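PDB 4KU4: Ras-3 from Cryphonectria parasitica from Cryphonectria parasitica, which belongs to the Ras family of P-loop proteins and holds guanosine-5'-diphosphate and magnesium. Local coordinates for residues 14-19 against 63-68; 35-40 against 49-54; 53-58 against 185-190. One frame throughout, in Å; residues are numbered along the deposited sequence.

Contact 1: 14-19 against 63-68; sequences TDKIAM and HLEILD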
# COMPACT_ATOMS: atom_id res chain seq x y z
N THR A 14 -2.18 14.91 -6.44
CA THR A 14 -2.48 14.26 -7.70
C THR A 14 -3.05 12.84 -7.51
O THR A 14 -3.78 12.35 -8.38
CB THR A 14 -1.24 14.17 -8.58
OG1 THR A 14 -0.24 13.40 -7.90
CG2 THR A 14 -0.69 15.56 -8.84
N ASP A 15 -2.73 12.21 -6.40
CA ASP A 15 -3.14 10.82 -6.16
C ASP A 15 -3.46 10.52 -4.71
O ASP A 15 -2.68 10.85 -3.81
CB ASP A 15 -2.04 9.87 -6.64
CG ASP A 15 -1.80 9.96 -8.12
OD1 ASP A 15 -2.58 9.35 -8.89
OD2 ASP A 15 -0.82 10.63 -8.52
N LYS A 16 -4.59 9.86 -4.48
CA LYS A 16 -5.01 9.52 -3.12
C LYS A 16 -4.85 8.03 -2.90
O LYS A 16 -5.53 7.23 -3.53
CB LYS A 16 -6.47 9.93 -2.90
CG LYS A 16 -6.70 11.43 -2.80
CD LYS A 16 -8.13 11.78 -3.18
CE LYS A 16 -8.46 13.24 -2.90
NZ LYS A 16 -9.70 13.68 -3.64
N ILE A 17 -3.93 7.67 -2.02
CA ILE A 17 -3.66 6.28 -1.73
C ILE A 17 -4.07 5.94 -0.30
O ILE A 17 -3.78 6.70 0.63
CB ILE A 17 -2.15 6.00 -1.84
CG1 ILE A 17 -1.62 6.51 -3.18
CG2 ILE A 17 -1.90 4.53 -1.67
CD1 ILE A 17 -0.12 6.37 -3.33
N ALA A 18 -4.73 4.79 -0.11
CA ALA A 18 -5.00 4.32 1.24
C ALA A 18 -4.10 3.12 1.64
O ALA A 18 -3.89 2.21 0.84
CB ALA A 18 -6.50 3.99 1.43
N MET A 19 -3.56 3.16 2.85
CA MET A 19 -2.91 1.99 3.46
C MET A 19 -3.94 1.08 4.09
O MET A 19 -4.80 1.54 4.82
CB MET A 19 -1.94 2.44 4.54
CG MET A 19 -1.01 3.52 4.10
SD MET A 19 0.10 2.95 2.80
CE MET A 19 1.10 1.79 3.71
N HIS A 63 2.05 14.38 -6.51
CA HIS A 63 1.91 14.71 -5.10
C HIS A 63 0.95 13.69 -4.49
O HIS A 63 -0.25 13.76 -4.70
CB HIS A 63 1.38 16.14 -4.93
CG HIS A 63 1.52 16.69 -3.54
ND1 HIS A 63 1.27 18.01 -3.23
CD2 HIS A 63 1.87 16.09 -2.38
CE1 HIS A 63 1.48 18.21 -1.94
NE2 HIS A 63 1.84 17.06 -1.40
N LEU A 64 1.51 12.73 -3.77
CA LEU A 64 0.75 11.64 -3.22
C LEU A 64 0.23 12.04 -1.84
O LEU A 64 0.96 12.60 -1.04
CB LEU A 64 1.62 10.39 -3.10
CG LEU A 64 2.50 10.05 -4.31
CD1 LEU A 64 3.32 8.76 -4.09
CD2 LEU A 64 1.64 9.93 -5.56
N GLU A 65 -1.05 11.76 -1.59
CA GLU A 65 -1.61 11.93 -0.26
C GLU A 65 -1.94 10.52 0.23
O GLU A 65 -2.73 9.81 -0.38
CB GLU A 65 -2.87 12.80 -0.30
CG GLU A 65 -3.47 13.13 1.06
CD GLU A 65 -4.38 14.34 0.99
OE1 GLU A 65 -4.05 15.37 1.62
OE2 GLU A 65 -5.41 14.27 0.29
N ILE A 66 -1.30 10.12 1.32
CA ILE A 66 -1.43 8.74 1.78
C ILE A 66 -2.18 8.69 3.10
O ILE A 66 -1.74 9.25 4.10
CB ILE A 66 -0.04 8.07 1.94
CG1 ILE A 66 0.68 8.06 0.60
CG2 ILE A 66 -0.17 6.65 2.45
CD1 ILE A 66 2.06 8.60 0.67
N LEU A 67 -3.33 8.02 3.08
CA LEU A 67 -4.12 7.78 4.28
C LEU A 67 -3.59 6.58 5.07
O LEU A 67 -3.71 5.43 4.64
CB LEU A 67 -5.59 7.57 3.91
CG LEU A 67 -6.53 7.48 5.11
CD1 LEU A 67 -6.64 8.81 5.82
CD2 LEU A 67 -7.90 6.98 4.67
N ASP A 68 -2.98 6.85 6.22
CA ASP A 68 -2.57 5.79 7.12
C ASP A 68 -3.84 5.43 7.88
O ASP A 68 -4.70 6.29 8.09
CB ASP A 68 -1.48 6.31 8.07
CG ASP A 68 -0.82 5.20 8.88
OD1 ASP A 68 -1.06 4.01 8.60
OD2 ASP A 68 -0.04 5.52 9.81
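Thr14 turns OG1 between its own backbone N and carbonyl carbon (chi1 61°), and this aims the oxygen at the backbone of His63. At the other end Met19 sets CG anti to its carbonyl carbon (chi1 -50°) and bends at chi2, which lays CG and SD against Ile66. Between these ends, 15-19 and 63-67 are neighbouring parallel strands in the central sheet of the Ras fold.

His63 N donates to Thr14 OG1 at 2.9 Å. Thr14 N returns a bond to His63 O at 2.8 Å, on a lone pair of that carbonyl. The start of the pair is thus held by bonds running in both directions. A regular ladder follows: Glu65 N to Asp15 O, Ile17 N to Glu65 O, Leu67 N to Ile17 O and Met19 N to Leu67 O. The Glu65 N to Asp15 O bond is 2.9 Å and almost straight, at 177°.

Asp15, Leu64, Ile17 and Ile66 share one face of the sheet. Leu64 CD2 meets Asp15 CB at 3.8 Å. Asp15 OD2 accepts from Thr14 OG1, which comes from above the carboxylate plane. Asp15 OD1 lies close to Glu87 OE1, a pair of like charges that may raise the pKa of one of them. Helix 182-196 packs on this face through Phe186, Phe187 and Val190.

Strand 63-67 leads into Asp68, which opens the family's DxxG motif. Its OD2 bonds Thr28 OG1 near a bound magnesium ion. Two residues before Asp68, Ile66 CG2 sits 3.6 Å from Met19 CG and 3.7 Å from Met19 SD.

Contact 2: 35-40 against 49-54; sequences TKHVFS and DSYRRQ. With MG (magnesium ion), chain E.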
# COMPACT_ATOMS: atom_id res chain seq x y z
N THR A 35 7.62 9.27 2.99
CA THR A 35 7.44 10.72 2.98
C THR A 35 8.59 11.50 3.61
O THR A 35 8.56 12.72 3.63
CB THR A 35 6.11 11.12 3.64
OG1 THR A 35 6.13 10.72 5.01
CG2 THR A 35 4.94 10.48 2.92
N LYS A 36 9.60 10.79 4.10
CA LYS A 36 10.80 11.44 4.63
C LYS A 36 10.45 12.32 5.83
O LYS A 36 10.99 13.42 6.00
CB LYS A 36 11.51 12.25 3.53
CG LYS A 36 11.77 11.47 2.23
CD LYS A 36 13.14 10.79 2.26
CE LYS A 36 13.30 9.84 1.08
NZ LYS A 36 13.02 10.53 -0.22
N HIS A 37 9.54 11.82 6.66
CA HIS A 37 9.08 12.52 7.85
C HIS A 37 10.27 12.72 8.81
O HIS A 37 11.20 11.91 8.80
CB HIS A 37 7.98 11.69 8.52
CG HIS A 37 7.16 12.43 9.53
ND1 HIS A 37 7.60 12.68 10.81
CD2 HIS A 37 5.92 12.96 9.45
CE1 HIS A 37 6.67 13.35 11.47
NE2 HIS A 37 5.63 13.52 10.67
N VAL A 38 10.23 13.76 9.63
CA VAL A 38 11.40 14.15 10.46
C VAL A 38 11.87 13.11 11.47
O VAL A 38 13.07 12.96 11.71
CB VAL A 38 11.20 15.48 11.22
CG1 VAL A 38 11.54 16.65 10.32
CG2 VAL A 38 9.79 15.60 11.79
N PHE A 39 10.93 12.41 12.09
CA PHE A 39 11.33 11.34 12.98
C PHE A 39 11.01 10.03 12.28
O PHE A 39 10.20 9.23 12.73
CB PHE A 39 10.62 11.47 14.32
CG PHE A 39 10.91 12.76 15.04
CD1 PHE A 39 12.20 13.06 15.45
CD2 PHE A 39 9.89 13.67 15.31
CE1 PHE A 39 12.48 14.24 16.12
CE2 PHE A 39 10.16 14.85 15.99
CZ PHE A 39 11.46 15.14 16.39
N SER A 40 11.67 9.85 11.14
CA SER A 40 11.39 8.76 10.22
C SER A 40 11.36 7.40 10.90
O SER A 40 10.65 6.50 10.47
CB SER A 40 12.45 8.76 9.10
OG SER A 40 12.38 7.57 8.34
N ASP A 49 -2.22 9.79 10.92
CA ASP A 49 -2.20 10.99 10.11
C ASP A 49 -2.36 10.66 8.64
O ASP A 49 -2.29 9.49 8.24
CB ASP A 49 -0.83 11.70 10.22
CG ASP A 49 -0.58 12.31 11.59
OD1 ASP A 49 0.50 12.91 11.77
OD2 ASP A 49 -1.44 12.20 12.50
N SER A 50 -2.63 11.70 7.85
CA SER A 50 -2.59 11.59 6.40
C SER A 50 -1.19 12.15 6.13
O SER A 50 -0.77 13.10 6.80
CB SER A 50 -3.65 12.44 5.74
OG SER A 50 -3.27 12.81 4.43
N TYR A 51 -0.48 11.58 5.17
CA TYR A 51 0.90 11.99 4.88
C TYR A 51 1.03 12.39 3.42
O TYR A 51 0.25 11.95 2.58
CB TYR A 51 1.87 10.85 5.19
CG TYR A 51 1.95 10.46 6.64
CD1 TYR A 51 2.88 11.05 7.48
CD2 TYR A 51 1.10 9.49 7.16
CE1 TYR A 51 2.96 10.71 8.82
CE2 TYR A 51 1.18 9.13 8.50
CZ TYR A 51 2.10 9.74 9.32
OH TYR A 51 2.19 9.39 10.64
N ARG A 52 2.03 13.21 3.11
CA ARG A 52 2.22 13.67 1.74
C ARG A 52 3.64 13.42 1.25
O ARG A 52 4.61 13.57 1.99
CB ARG A 52 1.92 15.17 1.62
CG ARG A 52 0.46 15.55 1.86
CD ARG A 52 0.31 17.06 2.06
NE ARG A 52 1.16 17.54 3.15
CZ ARG A 52 0.86 17.49 4.44
NH1 ARG A 52 -0.29 16.96 4.87
NH2 ARG A 52 1.73 17.96 5.32
N ARG A 53 3.74 13.06 -0.02
CA ARG A 53 5.04 12.97 -0.70
C ARG A 53 4.97 13.70 -2.04
O ARG A 53 4.22 13.31 -2.94
CB ARG A 53 5.44 11.51 -0.90
CG ARG A 53 6.68 11.31 -1.81
CD ARG A 53 7.99 11.67 -1.11
NE ARG A 53 9.11 11.69 -2.05
CZ ARG A 53 9.90 10.65 -2.32
NH1 ARG A 53 10.88 10.77 -3.20
NH2 ARG A 53 9.72 9.49 -1.71
N GLN A 54 5.72 14.79 -2.16
CA GLN A 54 5.94 15.40 -3.46
C GLN A 54 7.10 14.65 -4.07
O GLN A 54 8.11 14.40 -3.38
CB GLN A 54 6.28 16.88 -3.31
CG GLN A 54 5.14 17.71 -2.78
CD GLN A 54 5.40 19.21 -2.87
OE1 GLN A 54 6.03 19.80 -1.99
NE2 GLN A 54 4.90 19.83 -3.93
MG MG E . -2.50 13.91 13.43
O HOH W 1 -3.43 15.28 14.94
O HOH W 2 -4.38 12.92 13.14
O HOH W 3 -2.20 12.72 15.12
O HOH W 4 -0.98 14.85 14.33
O HOH W 5 -2.73 15.39 11.77
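Thr35 leans on the backbone of the edge strand 50-54. Its CB lies 3.3 Å from Arg52 O. From there the side chain divides. CG2 sits 3.2 Å from the same Arg52 O. It also touches Tyr51 CB at 3.8 Å and reaches Arg53 CB. It wedges between the two side chains that flank Arg52. OG1 turns back to the helix and bonds Thr31 O, while passing obliquely by the Tyr51 ring.

Past the helix end, His37 carries its CG anti to the backbone N (chi1 -164°). This brings CD2 to the edge of the Tyr51 ring, near its plane, 3.8 Å from Tyr51 CE1. The two ring planes meet at 73°. On its own account His37 stacks with Tyr43.

Lys36 NZ lies over one face of the Arg53 guanidinium, 3.7 Å from Arg53 NH1. Glu183 lies near both charges: it forms a salt bridge with Arg53 and only a long, weak pair with Lys36. Just before the strand, Asp49 OD2 binds a second magnesium ion, not the one near Asp68, at 2.2 Å. Five waters complete its six ligands. Asp49 OD1 bonds Tyr43 OH.

Lys36, with positive phi, closes helix 27-35 in a Schellman motif. The two segments bracket what probably corresponds to the first switch region of Ras proteins, with 49-54 starting within its last residues.

Contact 3: 53-58 against 185-190; sequences RQCVID and AFFSVV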
# COMPACT_ATOMS: atom_id res chain seq x y z
N ARG A 53 3.74 13.06 -0.02
CA ARG A 53 5.04 12.97 -0.70
C ARG A 53 4.97 13.70 -2.04
O ARG A 53 4.22 13.31 -2.94
CB ARG A 53 5.44 11.51 -0.90
CG ARG A 53 6.68 11.31 -1.81
CD ARG A 53 7.99 11.67 -1.11
NE ARG A 53 9.11 11.69 -2.05
CZ ARG A 53 9.90 10.65 -2.32
NH1 ARG A 53 10.88 10.77 -3.20
NH2 ARG A 53 9.72 9.49 -1.71
N GLN A 54 5.72 14.79 -2.16
CA GLN A 54 5.94 15.40 -3.46
C GLN A 54 7.10 14.65 -4.07
O GLN A 54 8.11 14.40 -3.38
CB GLN A 54 6.28 16.88 -3.31
CG GLN A 54 5.14 17.71 -2.78
CD GLN A 54 5.40 19.21 -2.87
OE1 GLN A 54 6.03 19.80 -1.99
NE2 GLN A 54 4.90 19.83 -3.93
N CYS A 55 6.96 14.26 -5.33
CA CYS A 55 7.99 13.49 -6.01
C CYS A 55 7.84 13.65 -7.50
O CYS A 55 6.90 14.30 -7.99
CB CYS A 55 7.87 12.00 -5.63
SG CYS A 55 6.19 11.30 -5.82
N VAL A 56 8.78 13.07 -8.23
CA VAL A 56 8.67 12.93 -9.67
C VAL A 56 8.68 11.43 -9.97
O VAL A 56 9.65 10.74 -9.67
CB VAL A 56 9.86 13.59 -10.41
CG1 VAL A 56 9.65 13.50 -11.91
CG2 VAL A 56 10.00 15.03 -9.98
N ILE A 57 7.57 10.93 -10.52
CA ILE A 57 7.47 9.53 -10.88
C ILE A 57 7.55 9.39 -12.40
O ILE A 57 6.69 9.88 -13.13
CB ILE A 57 6.14 8.91 -10.37
CG1 ILE A 57 6.03 9.05 -8.85
CG2 ILE A 57 6.05 7.46 -10.76
CD1 ILE A 57 4.57 8.85 -8.27
N ASP A 58 8.60 8.73 -12.87
CA ASP A 58 8.80 8.55 -14.30
C ASP A 58 8.61 9.86 -15.06
O ASP A 58 7.83 9.92 -16.01
CB ASP A 58 7.87 7.45 -14.85
CG ASP A 58 8.14 6.11 -14.22
OD1 ASP A 58 9.24 5.93 -13.66
OD2 ASP A 58 7.25 5.23 -14.28
N ALA A 185 7.25 0.37 -4.19
CA ALA A 185 5.95 -0.14 -3.78
C ALA A 185 4.85 0.90 -3.99
O ALA A 185 3.86 0.62 -4.66
CB ALA A 185 6.00 -0.58 -2.36
N PHE A 186 5.03 2.08 -3.41
CA PHE A 186 4.04 3.15 -3.54
C PHE A 186 3.88 3.63 -4.98
O PHE A 186 2.76 3.86 -5.44
CB PHE A 186 4.39 4.36 -2.66
CG PHE A 186 4.10 4.15 -1.20
CD1 PHE A 186 2.85 4.44 -0.68
CD2 PHE A 186 5.09 3.71 -0.33
CE1 PHE A 186 2.57 4.27 0.65
CE2 PHE A 186 4.82 3.54 1.02
CZ PHE A 186 3.55 3.82 1.50
N PHE A 187 4.99 3.82 -5.69
CA PHE A 187 4.89 4.33 -7.05
C PHE A 187 4.27 3.31 -8.00
O PHE A 187 3.77 3.67 -9.06
CB PHE A 187 6.27 4.76 -7.58
CG PHE A 187 6.91 5.88 -6.81
CD1 PHE A 187 6.23 6.54 -5.79
CD2 PHE A 187 8.19 6.27 -7.12
CE1 PHE A 187 6.84 7.57 -5.10
CE2 PHE A 187 8.80 7.30 -6.42
CZ PHE A 187 8.12 7.96 -5.42
N SER A 188 4.29 2.03 -7.62
CA SER A 188 3.80 0.99 -8.51
C SER A 188 2.34 1.19 -8.90
O SER A 188 1.96 0.92 -10.04
CB SER A 188 4.01 -0.41 -7.90
OG SER A 188 3.16 -0.65 -6.78
N VAL A 189 1.52 1.69 -7.98
CA VAL A 189 0.11 1.83 -8.29
C VAL A 189 -0.15 3.07 -9.12
O VAL A 189 -1.09 3.11 -9.92
CB VAL A 189 -0.77 1.81 -7.03
CG1 VAL A 189 -0.93 0.36 -6.53
CG2 VAL A 189 -0.20 2.70 -5.95
N VAL A 190 0.69 4.09 -8.96
CA VAL A 190 0.61 5.25 -9.83
C VAL A 190 1.00 4.85 -11.25
O VAL A 190 0.34 5.23 -12.22
CB VAL A 190 1.55 6.38 -9.37
CG1 VAL A 190 1.56 7.51 -10.41
CG2 VAL A 190 1.14 6.88 -7.96
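Helix-on-sheet packing of the Ras fold brings the C-terminal helix 182-196 against the edge strand 50-57. Here strand 53-57 and helix 185-190 run with their axes 10.3 Å apart at closest, at 62° to each other.

Phe187 carries the contact. Its CG is anti to the carbonyl carbon (chi1 -63°), and the ring reaches across to the strand. Ile57 CG1 stands over the middle of one ring face, 3.8 Å from the centroid and only 7° off the normal. This is a CH-pi contact. Ile57 CD1 goes further, to 3.8 Å from Phe187 CD1 and 3.9 Å from Val190 CG1. It thus bridges two residues that follow one another by three places on the helix.

Cys55 SG approaches the outer part of the ring obliquely, 3.9 Å from Phe187 CE1. It is a sulfur-aromatic contact. Phe187 CZ lies over one face of the Arg53 guanidinium, 4.3 Å from Arg53 NH2, which has Glu183 as its salt-bridge partner.

Leu64 on the adjacent strand 60-67 touches Phe187 and Val190. On the same helix, Val189 and Val190 reach Leu88 of strand 88-94, and Ala185, earlier on, reaches Val143 of strand 140-145.

Overall arrangement
All three contacts involve the part of the sheet formed by strands 50-57, 60-67 and 15-20. Contact 1 is partly buried and joins strand 15-20 to 60-67 mainly by main-chain hydrogen bonds. Contact 3 is buried and mostly apolar and aromatic, with the Arg53 guanidinium at its border. Contact 2 lies at the surface, mixing packing with charges and a metal ion. Contacts 2 and 3 both use strand 50-57 and share Arg53, whose side chain meets Lys36 in one and Phe187 in the other. That strand pairs with 60-67, as Tyr51 with Ile66 and Arg53 with Leu64, and so ties both to contact 1. Helix 182-196, half of contact 3, also reaches contact 1, Phe186 meeting Met19.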